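Local coordinates for protein CRISPR-associated endonuclease Cas3-HD (PDB 3S4L) that cuts single-stranded DNA, in a magnesium-dependent reaction, and single-stranded RNA as the nuclease of a CRISPR defence against invading genetic elements, at residues H91-Y100 with A113-H124. Residues are numbered along the deposited sequence; the frame is centred on the assembly and turned at random.
Sequences HELVSAYYTY and AFIGALTVMLHH. With CA (calcium ion), chain C.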
ATOM      1  N   HIS A  91      -4.510   2.329   8.510  1.00 29.07           N
ATOM      2  CA  HIS A  91      -4.626   1.249   7.536  1.00 26.71           C
ATOM      3  C   HIS A  91      -3.402   1.116   6.626  1.00 27.53           C
ATOM      4  O   HIS A  91      -3.037   0.003   6.226  1.00 33.38           O
ATOM      5  CB  HIS A  91      -5.866   1.458   6.675  1.00 25.51           C
ATOM      6  CG  HIS A  91      -5.804   2.690   5.827  1.00 24.90           C
ATOM      7  ND1 HIS A  91      -6.030   3.952   6.317  1.00 29.94           N
ATOM      8  CD2 HIS A  91      -5.548   2.837   4.505  1.00 29.29           C
ATOM      9  CE1 HIS A  91      -5.906   4.837   5.341  1.00 22.54           C
ATOM     10  NE2 HIS A  91      -5.612   4.183   4.241  1.00 28.08           N
ATOM     11  N   GLU A  92      -2.759   2.236   6.307  1.00 27.02           N
ATOM     12  CA  GLU A  92      -1.671   2.205   5.323  1.00 29.83           C
ATOM     13  C   GLU A  92      -0.460   1.384   5.765  1.00 34.54           C
ATOM     14  O   GLU A  92       0.292   0.879   4.924  1.00 32.22           O
ATOM     15  CB  GLU A  92      -1.236   3.617   4.888  1.00 27.98           C
ATOM     16  CG  GLU A  92      -0.721   4.508   5.993  1.00 40.10           C
ATOM     17  CD  GLU A  92      -1.812   5.421   6.557  1.00 46.13           C
ATOM     18  OE1 GLU A  92      -2.917   4.924   6.867  1.00 41.47           O
ATOM     19  OE2 GLU A  92      -1.564   6.640   6.678  1.00 54.70           O
ATOM     20  N   LEU A  93      -0.261   1.258   7.076  1.00 32.31           N
ATOM     21  CA  LEU A  93       0.866   0.463   7.594  1.00 29.16           C
ATOM     22  C   LEU A  93       0.619  -1.012   7.305  1.00 25.68           C
ATOM     23  O   LEU A  93       1.532  -1.754   6.948  1.00 22.91           O
ATOM     24  CB  LEU A  93       1.065   0.681   9.097  1.00 29.88           C
ATOM     25  CG  LEU A  93       1.902   1.875   9.582  1.00 36.36           C
ATOM     26  CD1 LEU A  93       1.450   3.195   9.009  1.00 37.16           C
ATOM     27  CD2 LEU A  93       1.877   1.921  11.115  1.00 41.29           C
ATOM     28  N   VAL A  94      -0.635  -1.424   7.459  1.00 26.41           N
ATOM     29  CA  VAL A  94      -1.044  -2.778   7.125  1.00 29.18           C
ATOM     30  C   VAL A  94      -1.033  -3.003   5.617  1.00 29.88           C
ATOM     31  O   VAL A  94      -0.670  -4.084   5.165  1.00 29.43           O
ATOM     32  CB  VAL A  94      -2.443  -3.092   7.659  1.00 31.50           C
ATOM     33  CG1 VAL A  94      -2.941  -4.426   7.090  1.00 25.69           C
ATOM     34  CG2 VAL A  94      -2.417  -3.085   9.178  1.00 29.01           C
ATOM     35  N   SER A  95      -1.425  -1.988   4.846  1.00 26.46           N
ATOM     36  CA  SER A  95      -1.280  -2.044   3.379  1.00 27.70           C
ATOM     37  C   SER A  95       0.188  -2.244   2.955  1.00 27.09           C
ATOM     38  O   SER A  95       0.491  -3.098   2.108  1.00 30.43           O
ATOM     39  CB  SER A  95      -1.826  -0.771   2.709  1.00 20.38           C
ATOM     40  OG  SER A  95      -3.213  -0.561   2.939  1.00 21.43           O
ATOM     41  N   ALA A  96       1.084  -1.451   3.544  1.00 25.25           N
ATOM     42  CA  ALA A  96       2.511  -1.517   3.221  1.00 29.16           C
ATOM     43  C   ALA A  96       3.065  -2.923   3.401  1.00 27.41           C
ATOM     44  O   ALA A  96       3.884  -3.391   2.599  1.00 26.60           O
ATOM     45  CB  ALA A  96       3.312  -0.515   4.059  1.00 25.38           C
ATOM     46  N   TYR A  97       2.618  -3.589   4.459  1.00 28.74           N
ATOM     47  CA  TYR A  97       3.058  -4.954   4.755  1.00 28.78           C
ATOM     48  C   TYR A  97       2.670  -5.909   3.646  1.00 28.22           C
ATOM     49  O   TYR A  97       3.525  -6.605   3.118  1.00 34.94           O
ATOM     50  CB  TYR A  97       2.491  -5.438   6.092  1.00 26.28           C
ATOM     51  CG  TYR A  97       2.743  -6.914   6.400  1.00 26.77           C
ATOM     52  CD1 TYR A  97       3.890  -7.319   7.081  1.00 27.64           C
ATOM     53  CD2 TYR A  97       1.809  -7.889   6.062  1.00 29.47           C
ATOM     54  CE1 TYR A  97       4.114  -8.672   7.402  1.00 31.26           C
ATOM     55  CE2 TYR A  97       2.027  -9.239   6.360  1.00 32.11           C
ATOM     56  CZ  TYR A  97       3.182  -9.621   7.031  1.00 36.80           C
ATOM     57  OH  TYR A  97       3.395 -10.951   7.328  1.00 40.71           O
ATOM     58  N   TYR A  98       1.392  -5.939   3.270  1.00 31.43           N
ATOM     59  CA  TYR A  98       0.977  -6.859   2.210  1.00 31.28           C
ATOM     60  C   TYR A  98       1.548  -6.465   0.840  1.00 30.53           C
ATOM     61  O   TYR A  98       1.861  -7.321   0.002  1.00 26.77           O
ATOM     62  CB  TYR A  98      -0.541  -6.991   2.142  1.00 31.09           C
ATOM     63  CG  TYR A  98      -1.086  -7.803   3.269  1.00 28.57           C
ATOM     64  CD1 TYR A  98      -0.922  -9.185   3.289  1.00 25.96           C
ATOM     65  CD2 TYR A  98      -1.748  -7.192   4.333  1.00 25.64           C
ATOM     66  CE1 TYR A  98      -1.405  -9.945   4.350  1.00 28.66           C
ATOM     67  CE2 TYR A  98      -2.256  -7.945   5.388  1.00 25.74           C
ATOM     68  CZ  TYR A  98      -2.074  -9.310   5.389  1.00 27.08           C
ATOM     69  OH  TYR A  98      -2.570 -10.036   6.423  1.00 33.05           O
ATOM     70  N   THR A  99       1.679  -5.164   0.619  1.00 25.19           N
ATOM     71  CA  THR A  99       2.191  -4.676  -0.651  1.00 27.01           C
ATOM     72  C   THR A  99       3.602  -5.180  -0.830  1.00 31.48           C
ATOM     73  O   THR A  99       3.976  -5.664  -1.898  1.00 30.63           O
ATOM     74  CB  THR A  99       2.167  -3.142  -0.721  1.00 25.15           C
ATOM     75  OG1 THR A  99       0.805  -2.694  -0.709  1.00 28.74           O
ATOM     76  CG2 THR A  99       2.858  -2.650  -1.989  1.00 22.29           C
ATOM     77  N   TYR A 100       4.390  -5.077   0.229  1.00 27.86           N
ATOM     78  CA  TYR A 100       5.772  -5.481   0.139  1.00 23.61           C
ATOM     79  C   TYR A 100       5.893  -6.953  -0.261  1.00 26.65           C
ATOM     80  O   TYR A 100       6.632  -7.293  -1.189  1.00 29.79           O
ATOM     81  CB  TYR A 100       6.497  -5.244   1.460  1.00 22.39           C
ATOM     82  CG  TYR A 100       7.905  -5.768   1.394  1.00 23.05           C
ATOM     83  CD1 TYR A 100       8.214  -7.053   1.821  1.00 22.81           C
ATOM     84  CD2 TYR A 100       8.923  -4.987   0.869  1.00 27.59           C
ATOM     85  CE1 TYR A 100       9.530  -7.545   1.746  1.00 28.75           C
ATOM     86  CE2 TYR A 100      10.227  -5.460   0.784  1.00 34.53           C
ATOM     87  CZ  TYR A 100      10.524  -6.738   1.226  1.00 35.28           C
ATOM     88  OH  TYR A 100      11.819  -7.197   1.145  1.00 40.35           O
ATOM     89  N   ALA A 113      10.153  -3.729  -4.207  1.00 33.27           N
ATOM     90  CA  ALA A 113       9.128  -4.043  -3.205  1.00 31.52           C
ATOM     91  C   ALA A 113       9.192  -3.067  -2.021  1.00 32.96           C
ATOM     92  O   ALA A 113       8.166  -2.582  -1.520  1.00 32.24           O
ATOM     93  CB  ALA A 113       9.302  -5.470  -2.729  1.00 27.31           C
ATOM     94  N   PHE A 114      10.405  -2.767  -1.571  1.00 33.78           N
ATOM     95  CA  PHE A 114      10.558  -1.785  -0.513  1.00 35.39           C
ATOM     96  C   PHE A 114       9.988  -0.444  -0.953  1.00 32.95           C
ATOM     97  O   PHE A 114       9.186   0.164  -0.241  1.00 30.55           O
ATOM     98  CB  PHE A 114      12.025  -1.617  -0.102  1.00 40.72           C
ATOM     99  CG  PHE A 114      12.252  -0.492   0.887  1.00 41.63           C
ATOM    100  CD1 PHE A 114      12.682   0.759   0.454  1.00 43.70           C
ATOM    101  CD2 PHE A 114      12.024  -0.682   2.242  1.00 42.23           C
ATOM    102  CE1 PHE A 114      12.895   1.802   1.370  1.00 43.52           C
ATOM    103  CE2 PHE A 114      12.226   0.354   3.156  1.00 43.64           C
ATOM    104  CZ  PHE A 114      12.660   1.594   2.717  1.00 41.64           C
ATOM    105  N   ILE A 115      10.398   0.031  -2.125  1.00 30.44           N
ATOM    106  CA  ILE A 115       9.977   1.360  -2.542  1.00 34.98           C
ATOM    107  C   ILE A 115       8.467   1.422  -2.780  1.00 32.94           C
ATOM    108  O   ILE A 115       7.831   2.446  -2.543  1.00 28.15           O
ATOM    109  CB  ILE A 115      10.674   1.821  -3.807  1.00 40.45           C
ATOM    110  CG1 ILE A 115      10.217   3.219  -4.128  1.00 41.32           C
ATOM    111  CG2 ILE A 115      10.237   0.995  -4.984  1.00 46.59           C
ATOM    112  CD1 ILE A 115      10.426   3.564  -5.550  1.00 51.93           C
ATOM    113  N   GLY A 116       7.895   0.327  -3.270  1.00 29.18           N
ATOM    114  CA  GLY A 116       6.455   0.273  -3.469  1.00 23.16           C
ATOM    115  C   GLY A 116       5.751   0.299  -2.127  1.00 29.89           C
ATOM    116  O   GLY A 116       4.804   1.054  -1.944  1.00 26.73           O
ATOM    117  N   ALA A 117       6.228  -0.510  -1.182  1.00 26.30           N
ATOM    118  CA  ALA A 117       5.599  -0.596   0.132  1.00 27.04           C
ATOM    119  C   ALA A 117       5.669   0.735   0.883  1.00 27.60           C
ATOM    120  O   ALA A 117       4.717   1.129   1.566  1.00 28.79           O
ATOM    121  CB  ALA A 117       6.238  -1.716   0.964  1.00 30.41           C
ATOM    122  N   LEU A 118       6.805   1.414   0.759  1.00 28.17           N
ATOM    123  CA  LEU A 118       7.008   2.724   1.369  1.00 29.79           C
ATOM    124  C   LEU A 118       6.057   3.764   0.777  1.00 33.33           C
ATOM    125  O   LEU A 118       5.540   4.617   1.486  1.00 33.35           O
ATOM    126  CB  LEU A 118       8.456   3.178   1.159  1.00 35.17           C
ATOM    127  CG  LEU A 118       8.879   4.492   1.821  1.00 37.34           C
ATOM    128  CD1 LEU A 118       8.584   4.450   3.322  1.00 33.09           C
ATOM    129  CD2 LEU A 118      10.356   4.744   1.564  1.00 40.12           C
ATOM    130  N   THR A 119       5.828   3.686  -0.528  1.00 30.42           N
ATOM    131  CA  THR A 119       4.908   4.601  -1.179  1.00 30.59           C
ATOM    132  C   THR A 119       3.522   4.394  -0.584  1.00 34.30           C
ATOM    133  O   THR A 119       2.806   5.355  -0.265  1.00 30.14           O
ATOM    134  CB  THR A 119       4.860   4.332  -2.691  1.00 29.27           C
ATOM    135  OG1 THR A 119       6.158   4.560  -3.247  1.00 38.82           O
ATOM    136  CG2 THR A 119       3.852   5.245  -3.363  1.00 28.28           C
ATOM    137  N   VAL A 120       3.157   3.121  -0.442  1.00 27.58           N
ATOM    138  CA  VAL A 120       1.887   2.737   0.135  1.00 24.68           C
ATOM    139  C   VAL A 120       1.777   3.156   1.618  1.00 30.99           C
ATOM    140  O   VAL A 120       0.712   3.577   2.080  1.00 31.09           O
ATOM    141  CB  VAL A 120       1.672   1.229  -0.003  1.00 26.50           C
ATOM    142  CG1 VAL A 120       0.651   0.751   1.028  1.00 27.30           C
ATOM    143  CG2 VAL A 120       1.227   0.881  -1.435  1.00 24.33           C
ATOM    144  N   MET A 121       2.882   3.039   2.351  1.00 26.34           N
ATOM    145  CA  MET A 121       2.918   3.396   3.763  1.00 24.47           C
ATOM    146  C   MET A 121       2.768   4.908   3.907  1.00 32.12           C
ATOM    147  O   MET A 121       2.381   5.423   4.950  1.00 42.57           O
ATOM    148  CB  MET A 121       4.243   2.940   4.381  1.00 31.90           C
ATOM    149  CG  MET A 121       4.226   2.802   5.915  1.00 38.36           C
ATOM    150  SD  MET A 121       5.883   2.656   6.616  1.00 43.44           S
ATOM    151  CE  MET A 121       6.194   0.913   6.418  1.00 94.95           C
ATOM    152  N   LEU A 122       3.063   5.623   2.837  1.00 33.50           N
ATOM    153  CA  LEU A 122       3.057   7.072   2.886  1.00 34.74           C
ATOM    154  C   LEU A 122       1.990   7.644   1.954  1.00 34.98           C
ATOM    155  O   LEU A 122       2.040   8.818   1.626  1.00 37.63           O
ATOM    156  CB  LEU A 122       4.443   7.609   2.484  1.00 36.52           C
ATOM    157  CG  LEU A 122       5.556   7.740   3.537  1.00 46.03           C
ATOM    158  CD1 LEU A 122       5.607   6.574   4.511  1.00 52.04           C
ATOM    159  CD2 LEU A 122       6.929   7.942   2.883  1.00 45.84           C
ATOM    160  N   HIS A 123       1.017   6.839   1.528  1.00 31.61           N
ATOM    161  CA  HIS A 123       0.077   7.338   0.521  1.00 35.33           C
ATOM    162  C   HIS A 123      -0.898   8.365   1.075  1.00 44.15           C
ATOM    163  O   HIS A 123      -1.710   8.916   0.328  1.00 46.43           O
ATOM    164  CB  HIS A 123      -0.651   6.217  -0.243  1.00 28.91           C
ATOM    165  CG  HIS A 123      -1.723   5.529   0.548  1.00 36.13           C
ATOM    166  ND1 HIS A 123      -1.507   4.336   1.209  1.00 30.57           N
ATOM    167  CD2 HIS A 123      -3.021   5.852   0.767  1.00 35.26           C
ATOM    168  CE1 HIS A 123      -2.626   3.947   1.795  1.00 26.87           C
ATOM    169  NE2 HIS A 123      -3.556   4.858   1.557  1.00 34.67           N
ATOM    170  N   HIS A 124      -0.824   8.640   2.372  1.00 48.02           N
ATOM    171  CA  HIS A 124      -1.665   9.715   2.889  1.00 52.79           C
ATOM    172  C   HIS A 124      -1.018  11.083   3.059  1.00 56.87           C
ATOM    173  O   HIS A 124      -1.706  12.095   2.924  1.00 56.97           O
ATOM    174  CB  HIS A 124      -2.511   9.287   4.087  1.00 44.54           C
ATOM    175  CG  HIS A 124      -3.785   8.649   3.663  1.00 34.39           C
ATOM    176  ND1 HIS A 124      -4.858   9.384   3.217  1.00 39.33           N
ATOM    177  CD2 HIS A 124      -4.116   7.349   3.485  1.00 32.27           C
ATOM    178  CE1 HIS A 124      -5.821   8.565   2.832  1.00 38.19           C
ATOM    179  NE2 HIS A 124      -5.400   7.327   2.999  1.00 38.69           N
TER
HETATM  180 CA    CA C 501      -5.817   5.196   2.178  1.00 24.32          CA
HETATM  181  O   HOH W   1       0.323   7.521   4.915  1.00 28.47           O
HETATM  182  O   HOH W   2      -8.547   5.915   2.187  1.00 70.93           O
HETATM  183  O   HOH W   3      -6.508   5.736   0.031  1.00 36.40           O
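A96 and A117 let two nearly antiparallel helices lie only 7.8 Å apart, axis to axis: each methyl sits against the other residue's carbonyl oxygen, A96 CB lying 3.3 Å from A117 O. The small methyls of alanine suit so close an approach. V120, branched at CB, fills the next turn with both methyls, CG1 against S95 CB and the backbone of A96, CG2 meeting T99 tip to tip. M121, its CG anti to the backbone N (chi1 -160°), runs beside A96 CB and brings CG to L93 CD1. At the far end Y100 turns its ring edge to F114 N, while CE2 reaches A113 CB at 3.6 Å.

Toward H124, which is exposed, the packing gives way to polar links through water and metal. E92, whose bent chain carries its carboxylate toward H124 while its CB rests near H123 CE1, receives a hydrogen bond from a water (2.7 Å to OE2) that also donates to M121 O and accepts from H124 N; R90 adds a salt bridge. H91, H123 and H124 each bind the calcium ion through NE2, the H91 ring meeting the other two rim to rim, and D67 and two waters, one of them more distant, complete its shell. Such a histidine-aspartate metal centre, set at the ends of packed helices, is the hallmark of the HD phosphohydrolase fold, here the catalytic magnesium site of a Cas3 nuclease.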